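Local structure of peroxisomal membrane protein LPX1 (Saccharomyces cerevisiae, 2Y6U) at residues N139-H144 and N160-L165; T225-Q230 and V325-P330; I288-A293 and D316-G321. The protein hydrolyses acyl esters in the peroxisome, with lipase and phospholipase A activity, as a member of the alpha/beta hydrolase family. All blocks are in the same frame, centred on the assembly; numbering follows the deposited sequence. Where two conformers were deposited one is given.

Contact 1: N139-H144 and N160-L165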
loop_
_atom_site.group_PDB
_atom_site.type_symbol
_atom_site.label_atom_id
_atom_site.label_comp_id
_atom_site.label_asym_id
_atom_site.label_seq_id
_atom_site.Cartn_x
_atom_site.Cartn_y
_atom_site.Cartn_z
ATOM N N ASN A 139 -17.063 5.549 -3.764
ATOM C CA ASN A 139 -16.109 5.322 -4.792
ATOM C C ASN A 139 -16.263 3.928 -5.312
ATOM O O ASN A 139 -16.336 2.973 -4.512
ATOM C CB ASN A 139 -14.738 5.464 -4.181
ATOM C CG ASN A 139 -14.444 6.892 -3.605
ATOM O OD1 ASN A 139 -14.861 7.902 -4.167
ATOM N ND2 ASN A 139 -13.847 6.927 -2.388
ATOM N N VAL A 140 -16.200 3.799 -6.614
ATOM C CA VAL A 140 -16.438 2.521 -7.286
ATOM C C VAL A 140 -15.272 2.245 -8.223
ATOM O O VAL A 140 -14.818 3.163 -8.896
ATOM C CB VAL A 140 -17.678 2.603 -8.157
ATOM C CG1 VAL A 140 -17.938 1.176 -8.910
ATOM C CG2 VAL A 140 -18.880 3.142 -7.371
ATOM N N VAL A 141 -14.710 1.041 -8.170
ATOM C CA VAL A 141 -13.630 0.651 -9.106
ATOM C C VAL A 141 -14.186 -0.399 -10.014
ATOM O O VAL A 141 -14.876 -1.281 -9.556
ATOM C CB VAL A 141 -12.346 0.167 -8.381
ATOM C CG1 VAL A 141 -12.637 -1.021 -7.435
ATOM C CG2 VAL A 141 -11.161 -0.143 -9.409
ATOM N N ILE A 142 -13.943 -0.218 -11.298
ATOM C CA ILE A 142 -14.431 -1.072 -12.327
ATOM C C ILE A 142 -13.204 -1.535 -13.127
ATOM O O ILE A 142 -12.424 -0.731 -13.672
ATOM C CB ILE A 142 -15.456 -0.403 -13.280
ATOM C CG1 ILE A 142 -16.587 0.299 -12.517
ATOM C CG2 ILE A 142 -15.929 -1.449 -14.380
ATOM C CD1 ILE A 142 -16.319 1.776 -12.198
ATOM N N GLY A 143 -12.971 -2.846 -13.206
ATOM C CA GLY A 143 -11.781 -3.316 -13.873
ATOM C C GLY A 143 -12.088 -4.468 -14.788
ATOM O O GLY A 143 -12.878 -5.357 -14.427
ATOM N N HIS A 144 -11.538 -4.434 -15.968
ATOM C CA HIS A 144 -11.539 -5.613 -16.876
ATOM C C HIS A 144 -10.215 -6.436 -16.769
ATOM O O HIS A 144 -9.149 -5.876 -16.902
ATOM C CB HIS A 144 -11.743 -5.098 -18.297
ATOM C CG HIS A 144 -11.709 -6.172 -19.320
ATOM N ND1 HIS A 144 -10.785 -6.211 -20.328
ATOM C CD2 HIS A 144 -12.437 -7.294 -19.428
ATOM C CE1 HIS A 144 -10.964 -7.312 -21.048
ATOM N NE2 HIS A 144 -11.997 -7.971 -20.562
ATOM N N ASN A 160 -9.900 1.152 2.543
ATOM C CA ASN A 160 -10.792 2.216 2.981
ATOM C C ASN A 160 -11.177 3.131 1.830
ATOM O O ASN A 160 -11.767 4.161 2.037
ATOM C CB ASN A 160 -10.069 2.962 4.071
ATOM C CG ASN A 160 -9.663 2.086 5.177
ATOM O OD1 ASN A 160 -10.530 1.527 5.851
ATOM N ND2 ASN A 160 -8.301 1.946 5.435
ATOM N N LEU A 161 -10.819 2.779 0.596
ATOM C CA LEU A 161 -11.047 3.642 -0.529
ATOM C C LEU A 161 -12.309 3.239 -1.318
ATOM O O LEU A 161 -13.142 4.095 -1.501
ATOM C CB LEU A 161 -9.878 3.693 -1.474
ATOM C CG LEU A 161 -9.880 4.647 -2.726
ATOM C CD1 LEU A 161 -9.961 6.059 -2.262
ATOM C CD2 LEU A 161 -8.613 4.305 -3.625
ATOM N N PHE A 162 -12.360 2.067 -1.908
ATOM C CA PHE A 162 -13.489 1.725 -2.776
ATOM C C PHE A 162 -14.624 1.061 -1.973
ATOM O O PHE A 162 -14.389 0.111 -1.246
ATOM C CB PHE A 162 -13.016 0.889 -3.987
ATOM C CG PHE A 162 -12.086 1.614 -4.859
ATOM C CD1 PHE A 162 -12.485 2.665 -5.616
ATOM C CD2 PHE A 162 -10.790 1.152 -5.026
ATOM C CE1 PHE A 162 -11.571 3.369 -6.398
ATOM C CE2 PHE A 162 -9.887 1.836 -5.854
ATOM C CZ PHE A 162 -10.290 2.923 -6.529
ATOM N N HIS A 163 -15.836 1.491 -2.193
ATOM C CA HIS A 163 -16.974 0.922 -1.522
ATOM C C HIS A 163 -17.611 -0.218 -2.330
ATOM O O HIS A 163 -18.352 -0.985 -1.779
ATOM C CB HIS A 163 -18.006 2.035 -1.337
ATOM C CG HIS A 163 -17.486 3.183 -0.542
ATOM N ND1 HIS A 163 -16.927 4.298 -1.143
ATOM C CD2 HIS A 163 -17.346 3.359 0.809
ATOM C CE1 HIS A 163 -16.499 5.132 -0.190
ATOM N NE2 HIS A 163 -16.730 4.584 1.002
ATOM N N LEU A 164 -17.431 -0.196 -3.628
ATOM C CA LEU A 164 -18.059 -1.156 -4.565
ATOM C C LEU A 164 -17.012 -1.524 -5.625
ATOM O O LEU A 164 -16.316 -0.622 -6.183
ATOM C CB LEU A 164 -19.264 -0.489 -5.216
ATOM C CG LEU A 164 -19.952 -1.306 -6.315
ATOM C CD1 LEU A 164 -20.582 -2.593 -5.659
ATOM C CD2 LEU A 164 -21.049 -0.446 -6.973
ATOM N N LEU A 165 -16.842 -2.822 -5.885
ATOM C CA LEU A 165 -15.917 -3.355 -6.906
ATOM C C LEU A 165 -16.753 -3.982 -7.977
ATOM O O LEU A 165 -17.723 -4.737 -7.667
ATOM C CB LEU A 165 -15.012 -4.420 -6.302
ATOM C CG LEU A 165 -13.790 -3.925 -5.537
ATOM C CD1 LEU A 165 -14.050 -3.038 -4.296
ATOM C CD2 LEU A 165 -12.952 -5.193 -5.250
#

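Contact 2: T225-Q230 and V325-P330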
loop_
_atom_site.group_PDB
_atom_site.type_symbol
_atom_site.label_atom_id
_atom_site.label_comp_id
_atom_site.label_asym_id
_atom_site.label_seq_id
_atom_site.Cartn_x
_atom_site.Cartn_y
_atom_site.Cartn_z
ATOM N N THR A 225 -11.239 -7.008 -33.293
ATOM C CA THR A 225 -12.010 -7.050 -34.557
ATOM C C THR A 225 -13.501 -7.054 -34.338
ATOM O O THR A 225 -14.273 -6.594 -35.214
ATOM C CB THR A 225 -11.638 -8.290 -35.458
ATOM O OG1 THR A 225 -12.159 -9.481 -34.845
ATOM C CG2 THR A 225 -10.116 -8.408 -35.588
ATOM N N ASN A 226 -13.924 -7.587 -33.193
ATOM C CA ASN A 226 -15.349 -7.692 -32.912
ATOM C C ASN A 226 -15.814 -6.642 -31.911
ATOM O O ASN A 226 -16.932 -6.717 -31.452
ATOM C CB ASN A 226 -15.737 -9.102 -32.430
ATOM C CG ASN A 226 -15.610 -10.138 -33.548
ATOM O OD1 ASN A 226 -14.918 -11.118 -33.378
ATOM N ND2 ASN A 226 -16.241 -9.900 -34.689
ATOM N N ALA A 227 -14.967 -5.674 -31.584
ATOM C CA ALA A 227 -15.370 -4.646 -30.627
ATOM C C ALA A 227 -16.465 -3.785 -31.267
ATOM O O ALA A 227 -16.574 -3.685 -32.497
ATOM C CB ALA A 227 -14.187 -3.775 -30.228
ATOM N N HIS A 228 -17.344 -3.273 -30.434
ATOM C CA HIS A 228 -18.329 -2.251 -30.879
ATOM C C HIS A 228 -17.661 -1.263 -31.837
ATOM O O HIS A 228 -16.589 -0.737 -31.513
ATOM C CB HIS A 228 -18.843 -1.504 -29.641
ATOM C CG HIS A 228 -20.014 -0.620 -29.902
ATOM N ND1 HIS A 228 -19.917 0.560 -30.613
ATOM C CD2 HIS A 228 -21.304 -0.722 -29.513
ATOM C CE1 HIS A 228 -21.117 1.109 -30.698
ATOM N NE2 HIS A 228 -21.972 0.368 -30.011
ATOM N N SER A 229 -18.277 -0.999 -32.983
ATOM C CA SER A 229 -17.605 -0.179 -34.007
ATOM C C SER A 229 -17.048 1.177 -33.455
ATOM O O SER A 229 -15.999 1.619 -33.915
ATOM C CB SER A 229 -18.518 0.033 -35.223
ATOM O OG SER A 229 -19.709 0.597 -34.742
ATOM N N GLN A 230 -17.735 1.825 -32.498
ATOM C CA GLN A 230 -17.249 3.095 -31.978
ATOM C C GLN A 230 -16.023 2.863 -31.119
ATOM O O GLN A 230 -15.115 3.683 -31.146
ATOM C CB GLN A 230 -18.308 3.892 -31.176
ATOM C CG GLN A 230 -19.562 4.183 -31.964
ATOM C CD GLN A 230 -20.651 5.032 -31.227
ATOM O OE1 GLN A 230 -21.845 4.926 -31.557
ATOM N NE2 GLN A 230 -20.240 5.866 -30.276
ATOM N N VAL A 325 -16.022 -8.841 -23.460
ATOM C CA VAL A 325 -17.383 -8.366 -23.400
ATOM C C VAL A 325 -17.450 -6.854 -23.122
ATOM O O VAL A 325 -18.364 -6.202 -23.610
ATOM C CB VAL A 325 -18.188 -9.199 -22.397
ATOM C CG1 VAL A 325 -17.713 -9.027 -20.903
ATOM C CG2 VAL A 325 -19.725 -8.971 -22.639
ATOM N N ASN A 326 -16.474 -6.301 -22.379
ATOM C CA ASN A 326 -16.462 -4.855 -22.092
ATOM C C ASN A 326 -16.365 -4.029 -23.355
ATOM O O ASN A 326 -16.943 -2.932 -23.366
ATOM C CB ASN A 326 -15.352 -4.396 -21.142
ATOM C CG ASN A 326 -13.971 -4.684 -21.658
ATOM O OD1 ASN A 326 -13.758 -5.739 -22.245
ATOM N ND2 ASN A 326 -13.044 -3.731 -21.468
ATOM N N VAL A 327 -15.639 -4.497 -24.371
ATOM C CA VAL A 327 -15.548 -3.745 -25.635
ATOM C C VAL A 327 -16.501 -4.255 -26.719
ATOM O O VAL A 327 -16.813 -3.512 -27.611
ATOM C CB VAL A 327 -14.112 -3.634 -26.160
ATOM C CG1 VAL A 327 -13.216 -2.948 -25.043
ATOM C CG2 VAL A 327 -13.501 -4.975 -26.561
ATOM N N GLU A 328 -16.943 -5.508 -26.626
ATOM C CA GLU A 328 -17.811 -6.072 -27.660
ATOM C C GLU A 328 -19.280 -5.925 -27.408
ATOM O O GLU A 328 -20.047 -5.858 -28.355
ATOM C CB GLU A 328 -17.490 -7.548 -27.868
ATOM C CG GLU A 328 -16.044 -7.751 -28.230
ATOM C CD GLU A 328 -15.646 -9.224 -28.429
ATOM O OE1 GLU A 328 -16.401 -10.128 -27.993
ATOM O OE2 GLU A 328 -14.565 -9.470 -29.000
ATOM N N ALA A 329 -19.692 -5.903 -26.152
ATOM C CA ALA A 329 -21.088 -5.630 -25.815
ATOM C C ALA A 329 -21.157 -4.599 -24.727
ATOM O O ALA A 329 -21.722 -4.854 -23.676
ATOM C CB ALA A 329 -21.797 -6.977 -25.354
ATOM N N PRO A 330 -20.586 -3.380 -24.947
ATOM C CA PRO A 330 -20.558 -2.380 -23.872
ATOM C C PRO A 330 -21.979 -1.998 -23.364
ATOM O O PRO A 330 -22.131 -1.701 -22.195
ATOM C CB PRO A 330 -19.858 -1.192 -24.545
ATOM C CG PRO A 330 -20.217 -1.369 -26.007
ATOM C CD PRO A 330 -20.138 -2.817 -26.231
HETATM O O HOH W 1 -12.903 -8.145 -30.571
#

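Contact 3: I288-A293 and D316-G321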
loop_
_atom_site.group_PDB
_atom_site.type_symbol
_atom_site.label_atom_id
_atom_site.label_comp_id
_atom_site.label_asym_id
_atom_site.label_seq_id
_atom_site.Cartn_x
_atom_site.Cartn_y
_atom_site.Cartn_z
ATOM N N ILE A 288 -19.216 -7.116 -7.620
ATOM C CA ILE A 288 -19.971 -7.608 -8.757
ATOM C C ILE A 288 -18.987 -8.253 -9.722
ATOM O O ILE A 288 -17.981 -7.638 -10.088
ATOM C CB ILE A 288 -20.629 -6.434 -9.485
ATOM C CG1 ILE A 288 -21.386 -5.525 -8.533
ATOM C CG2 ILE A 288 -21.474 -6.931 -10.640
ATOM C CD1 ILE A 288 -22.492 -6.250 -7.572
ATOM N N HIS A 289 -19.302 -9.442 -10.219
ATOM C CA HIS A 289 -18.447 -10.162 -11.108
ATOM C C HIS A 289 -19.247 -10.345 -12.362
ATOM O O HIS A 289 -20.306 -10.956 -12.349
ATOM C CB HIS A 289 -18.118 -11.474 -10.438
ATOM C CG HIS A 289 -17.145 -12.330 -11.173
ATOM N ND1 HIS A 289 -16.865 -13.616 -10.754
ATOM C CD2 HIS A 289 -16.394 -12.109 -12.289
ATOM C CE1 HIS A 289 -15.977 -14.136 -11.568
ATOM N NE2 HIS A 289 -15.648 -13.241 -12.489
ATOM N N ILE A 290 -18.820 -9.700 -13.442
ATOM C CA ILE A 290 -19.514 -9.730 -14.695
ATOM C C ILE A 290 -18.690 -10.618 -15.601
ATOM O O ILE A 290 -17.480 -10.406 -15.803
ATOM C CB ILE A 290 -19.670 -8.351 -15.310
ATOM C CG1 ILE A 290 -20.452 -7.427 -14.360
ATOM C CG2 ILE A 290 -20.383 -8.438 -16.760
ATOM C CD1 ILE A 290 -20.645 -5.974 -14.794
ATOM N N VAL A 291 -19.327 -11.649 -16.127
ATOM C CA VAL A 291 -18.636 -12.582 -17.020
ATOM C C VAL A 291 -19.398 -12.691 -18.315
ATOM O O VAL A 291 -20.606 -12.497 -18.375
ATOM C CB VAL A 291 -18.381 -13.966 -16.423
ATOM C CG1 VAL A 291 -17.662 -13.913 -15.021
ATOM C CG2 VAL A 291 -19.695 -14.761 -16.323
ATOM N N GLY A 292 -18.673 -12.975 -19.386
ATOM C CA GLY A 292 -19.243 -13.326 -20.664
ATOM C C GLY A 292 -19.644 -14.832 -20.685
ATOM O O GLY A 292 -18.844 -15.680 -20.350
ATOM N N ALA A 293 -20.883 -15.163 -21.111
ATOM C CA ALA A 293 -21.320 -16.556 -21.111
ATOM C C ALA A 293 -20.462 -17.395 -22.041
ATOM O O ALA A 293 -20.292 -18.542 -21.804
ATOM C CB ALA A 293 -22.855 -16.706 -21.629
ATOM N N ASP A 316 -23.024 -11.603 -12.603
ATOM C CA ASP A 316 -23.903 -11.336 -13.745
ATOM C C ASP A 316 -23.294 -11.959 -14.976
ATOM O O ASP A 316 -22.111 -11.796 -15.219
ATOM C CB ASP A 316 -23.978 -9.877 -14.144
ATOM C CG ASP A 316 -24.854 -9.125 -13.332
ATOM O OD1 ASP A 316 -26.059 -9.527 -13.174
ATOM O OD2 ASP A 316 -24.301 -8.183 -12.735
ATOM N N VAL A 317 -24.076 -12.684 -15.716
ATOM C CA VAL A 317 -23.567 -13.403 -16.908
ATOM C C VAL A 317 -24.154 -12.639 -18.116
ATOM O O VAL A 317 -25.369 -12.446 -18.194
ATOM C CB VAL A 317 -23.997 -14.863 -16.886
ATOM C CG1 VAL A 317 -23.658 -15.613 -18.163
ATOM C CG2 VAL A 317 -23.334 -15.638 -15.681
ATOM N N ILE A 318 -23.302 -12.212 -19.015
ATOM C CA ILE A 318 -23.716 -11.502 -20.180
ATOM C C ILE A 318 -23.946 -12.492 -21.252
ATOM O O ILE A 318 -23.008 -13.142 -21.708
ATOM C CB ILE A 318 -22.642 -10.416 -20.637
ATOM C CG1 ILE A 318 -22.238 -9.430 -19.538
ATOM C CG2 ILE A 318 -23.183 -9.637 -21.889
ATOM C CD1 ILE A 318 -23.405 -8.657 -18.923
ATOM N N PRO A 319 -25.233 -12.634 -21.721
ATOM C CA PRO A 319 -25.480 -13.652 -22.686
ATOM C C PRO A 319 -24.710 -13.325 -23.953
ATOM O O PRO A 319 -24.625 -12.199 -24.307
ATOM C CB PRO A 319 -27.035 -13.595 -22.935
ATOM C CG PRO A 319 -27.451 -12.313 -22.422
ATOM C CD PRO A 319 -26.410 -11.781 -21.474
ATOM N N GLY A 320 -24.091 -14.344 -24.553
ATOM C CA GLY A 320 -23.248 -14.225 -25.758
ATOM C C GLY A 320 -21.857 -13.648 -25.610
ATOM O O GLY A 320 -21.101 -13.496 -26.631
ATOM N N GLY A 321 -21.507 -13.233 -24.373
ATOM C CA GLY A 321 -20.316 -12.458 -24.159
ATOM C C GLY A 321 -19.031 -13.305 -24.153
ATOM O O GLY A 321 -19.010 -14.459 -23.707
#

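Contact 1: N139-H144 and N160-L165
Val-140 and Val-141 pair in parallel with Leu-164 and Leu-165, and Val-141 N gives the sheet bond to Leu-164 O (3.0 Å). Asn-139 O takes the N-H of His-163 (2.8 Å) and, weakly, that of Leu-164. The imidazole of His-163 accepts in turn: Asn-139 N donates to its ND1 at 2.9 Å, an almost straight bond (171°) close to the ring plane. ND2 of the Asn-139 side chain donates to Leu-161 O (3.1 Å), which lies in the amide plane though the N-H is tilted from the carbonyl plane, while OD1 goes to Asn-54 of strand 51-58. Backbone N, backbone O and ND2 of Asn-139 thus grip residues 161-164.

Phe-162 is held between two aliphatic groups. Val-141 CB stands over the ring centre, 3.6 Å from the Phe-162 centroid and 3° off the normal, a CH-pi contact; Leu-161 CD2 covers the opposite face nearer the rim. With CG1 of Val-141 between its backbone N and carbonyl carbon (chi1 57°), that methyl meets both Phe-162 CG and, at 3.7 Å, Leu-165 CG. Cutting Phe-162 back to an alanine is likely to open a gap between Val-141 and Leu-161 and leave Val-141 CB without its aromatic partner. On the sheet face of Val-140 and Leu-164, their CG1 and CD2 lie side by side.

The pair belongs to a beta-alpha-beta unit with helix 146-157 as crossover, and strand 137-144 runs on into GxSxG, consistent with the nucleophile elbow of alpha/beta hydrolases. Strand 51-58 flanks its other edge, and helix 330-347 packs on Leu-164 and His-163.

Contact 2: T225-Q230 and V325-P330
His-228 lays the CD2 corner of its imidazole against Pro-330, whose CG is 3.7 Å from that CD2; the two side chains cross at about a right angle. CG of His-228 is turned anti to the backbone N (chi1 -170°), which carries the ring out to the proline and leaves ND1 to accept from Gln-230 N at 3.1 Å, near the ring plane. The histidine is therefore the N-cap of helix 229-239 as well as a packing surface, and the capping bond limits its rotation. Tyr-70 meets the same ring and also touches Pro-330.

Next to it, His-228 N donates to Val-327 O (2.9 Å), the direct hydrogen bond joining the two segments. Ala-227 CB rests on Val-327 CG2 at 3.9 Å. Glu-328 runs its extended chain past the Asn-226 backbone, its CG 3.5 Å from Asn-226 O. One water bridges the pair, accepting from Asn-226 N and donating to Glu-328 OE2 (2.6 Å), while OE1 is bonded to Ser-322.

With no salt bridge between the segments and the carboxylate linked only through water, the hold of helix 325-328 on the start of helix 229-239 probably rests mainly on shape and on the Val-327 carbonyl.

Contact 3: I288-A293 and D316-G321
Three backbone hydrogen bonds link the parallel strands: Asp-316 N to His-289 O, Val-291 N to Asp-316 O and Ile-318 N to Val-291 O (2.8 Å). A fourth, from Ala-293 N just past the strand, goes to Ile-318 O (3.0 Å). Ile-318 O accepts a second N-H, from Gly-321 across the type II turn 318-321, and its two donors come from opposite faces of the carbonyl plane.

Apolar contacts line both faces. On one, Ile-290 CG2 presses on Ile-318 CG1 at 3.5 Å, tighter than usual for two carbons. On the other, Val-291 CG2 meets Val-317 CG2 (3.8 Å). Just past the strand, Ala-293 CB touches Val-317 CG1 (3.7 Å).

These are the last two strands of the central alpha/beta hydrolase sheet, 286-292 and the edge strand 313-318, with helix 300-309 between them in the chain. Where they end, Gly-292 and Gly-321 come within 3.8 Å of each other, CA to CA, so close that a CB on either would clash with the other.

The polar contacts centre on Asp-316, which shares the face of Ile-290 and Ile-318. Its CG, anti to its carbonyl carbon (chi1 -80°), brings OD2 to 3.7 Å from Ile-288 CG2. OD2 hydrogen-bonds to His-340, while OD1 forms a salt bridge with Arg-336 and also bonds to His-314. The Arg-336 salt bridge, with the His-340 bond, would probably favour the ionised form of this buried aspartate.

From the N terminus, contact 1 closes first, a short loop around helix 146-157 in the middle of the central sheet. Contact 2 opens at 225-230 and does not close until 325-330; contact 3 opens and closes within that span, so it nests in contact 2, and both follow contact 1 in series. Contacts 1 and 3 share the sheet, strands 164-168 and 286-292 being neighbours, with a probable hydrogen bond from Ile-288 N to Leu-165 O at 2.8 Å. Contact 3 leads into contact 2 where Val-325 packs on Ile-318. Contact 2 ties the chain beyond the edge strand to helix 229-239, and Asn-326 packs against His-144 of contact 1.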